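PDB 3TP4: computational Design of Enzyme from Synthetic construct, which is of unknown function but is a designed enzyme, probably meant to carry an activated serine catalytic triad on a TIM-barrel scaffold. Local coordinates for residues L131-V134 / G138-H141. Sequence-based numbering, arbitrary orientation.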
ATOM      1  N   LEU A 131     -15.477   8.393   1.966  1.00 48.91           N
ATOM      2  CA  LEU A 131     -14.851   7.339   2.758  1.00 49.34           C
ATOM      3  C   LEU A 131     -15.949   6.531   3.458  1.00 43.29           C
ATOM      4  O   LEU A 131     -16.027   5.311   3.314  1.00 43.44           O
ATOM      5  CB  LEU A 131     -13.883   7.941   3.774  1.00 51.47           C
ATOM      6  CG  LEU A 131     -12.978   6.990   4.553  1.00 48.30           C
ATOM      7  CD1 LEU A 131     -12.202   6.093   3.613  1.00 46.62           C
ATOM      8  CD2 LEU A 131     -12.034   7.794   5.440  1.00 45.11           C
ATOM      9  N   ARG A 132     -16.820   7.226   4.183  1.00 36.54           N
ATOM     10  CA  ARG A 132     -18.009   6.601   4.773  1.00 44.84           C
ATOM     11  C   ARG A 132     -18.832   5.791   3.770  1.00 49.41           C
ATOM     12  O   ARG A 132     -19.358   4.729   4.095  1.00 55.71           O
ATOM     13  CB  ARG A 132     -18.894   7.677   5.403  1.00 58.78           C
ATOM     14  CG  ARG A 132     -20.274   7.203   5.842  1.00 71.53           C
ATOM     15  CD  ARG A 132     -21.168   8.401   6.161  1.00 84.57           C
ATOM     16  NE  ARG A 132     -20.450   9.424   6.922  1.00 93.32           N
ATOM     17  CZ  ARG A 132     -20.916  10.646   7.167  1.00 98.16           C
ATOM     18  NH1 ARG A 132     -22.106  11.013   6.713  1.00 96.63           N
ATOM     19  NH2 ARG A 132     -20.188  11.505   7.868  1.00101.90           N
ATOM     20  N   ALA A 133     -18.945   6.304   2.550  1.00 46.91           N
ATOM     21  CA  ALA A 133     -19.837   5.733   1.548  1.00 41.77           C
ATOM     22  C   ALA A 133     -19.438   4.344   1.057  1.00 40.70           C
ATOM     23  O   ALA A 133     -20.294   3.563   0.636  1.00 44.45           O
ATOM     24  CB  ALA A 133     -19.980   6.688   0.359  1.00 41.43           C
ATOM     25  N   VAL A 134     -18.145   4.040   1.089  1.00 31.88           N
ATOM     26  CA  VAL A 134     -17.661   2.758   0.577  1.00 30.76           C
ATOM     27  C   VAL A 134     -17.580   1.676   1.661  1.00 30.06           C
ATOM     28  O   VAL A 134     -17.393   0.501   1.350  1.00 29.65           O
ATOM     29  CB  VAL A 134     -16.285   2.892  -0.140  1.00 31.75           C
ATOM     30  CG1 VAL A 134     -16.388   3.826  -1.339  1.00 33.70           C
ATOM     31  CG2 VAL A 134     -15.207   3.370   0.831  1.00 30.45           C
ATOM     32  N   GLY A 138     -22.715   1.100   3.244  1.00 48.50           N
ATOM     33  CA  GLY A 138     -22.683   2.363   2.538  1.00 44.51           C
ATOM     34  C   GLY A 138     -23.339   2.363   1.176  1.00 49.79           C
ATOM     35  O   GLY A 138     -23.529   1.316   0.551  1.00 46.49           O
ATOM     36  N   SER A 139     -23.665   3.564   0.712  1.00 56.29           N
ATOM     37  CA  SER A 139     -24.326   3.759  -0.572  1.00 60.18           C
ATOM     38  C   SER A 139     -23.474   3.269  -1.733  1.00 58.66           C
ATOM     39  O   SER A 139     -24.001   2.909  -2.785  1.00 58.46           O
ATOM     40  CB  SER A 139     -24.657   5.239  -0.775  1.00 65.00           C
ATOM     41  OG  SER A 139     -23.469   6.006  -0.884  1.00 70.16           O
ATOM     42  N   HIS A 140     -22.157   3.265  -1.552  1.00 50.85           N
ATOM     43  CA  HIS A 140     -21.270   2.820  -2.620  1.00 45.63           C
ATOM     44  C   HIS A 140     -20.429   1.587  -2.261  1.00 34.12           C
ATOM     45  O   HIS A 140     -19.455   1.290  -2.940  1.00 36.24           O
ATOM     46  CB  HIS A 140     -20.373   3.971  -3.102  1.00 52.99           C
ATOM     47  CG  HIS A 140     -21.075   4.966  -3.977  1.00 59.57           C
ATOM     48  ND1 HIS A 140     -20.916   4.999  -5.348  1.00 60.73           N
ATOM     49  CD2 HIS A 140     -21.940   5.965  -3.677  1.00 55.04           C
ATOM     50  CE1 HIS A 140     -21.653   5.972  -5.853  1.00 56.95           C
ATOM     51  NE2 HIS A 140     -22.284   6.574  -4.861  1.00 55.14           N
ATOM     52  N   HIS A 141     -20.802   0.861  -1.210  1.00 33.00           N
ATOM     53  CA  HIS A 141     -20.035  -0.334  -0.838  1.00 29.89           C
ATOM     54  C   HIS A 141     -19.889  -1.308  -2.024  1.00 34.43           C
ATOM     55  O   HIS A 141     -18.810  -1.865  -2.259  1.00 33.08           O
ATOM     56  CB  HIS A 141     -20.660  -1.039   0.365  1.00 35.54           C
ATOM     57  CG  HIS A 141     -19.826  -2.158   0.904  1.00 35.99           C
ATOM     58  ND1 HIS A 141     -18.537  -1.973   1.362  1.00 33.04           N
ATOM     59  CD2 HIS A 141     -20.095  -3.477   1.061  1.00 37.24           C
ATOM     60  CE1 HIS A 141     -18.048  -3.131   1.772  1.00 30.51           C
ATOM     61  NE2 HIS A 141     -18.972  -4.059   1.600  1.00 33.87           N
TER
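The imidazole of His-141 brings its ring edge up to the backbone carbonyl of Val-134, with ND1 2.7 Å from Val-134 O. The bond is nearly straight, 173° at the hydrogen, and the oxygen lies in the ring plane, although the donor stands tilted from the carbonyl plane. CG of His-141 is anti to the backbone N (chi1 -172°), a torsion that carries ND1 to Val-134 O. One residue earlier, Ala-133 O receives the backbone N of His-140 at 2.9 Å, from above the carbonyl plane. Gly-138 to His-141 form a type I turn, and Gly-138 CA makes a CA-H...O contact with Ala-133 O at 3.3 Å. The methyl CB of Ala-133 rests 3.8 Å from Ser-139 OG, a hydroxyl hydrogen-bonded to Asp-125. Beyond the contact, the ring of His-141 meets Phe-199, while Val-134 packs on Leu-196, both of helix 190-207. A leucine in place of His-141 would probably leave Val-134 O without its side-chain donor. Two successive carbonyls, of Ala-133 and Val-134, thus illustrate how main-chain acceptors at a chain turn can be satisfied by one backbone donor, the N-cap His-140, and one side-chain donor, the His-141 ring; donation by ND1 implies a proton on that nitrogen.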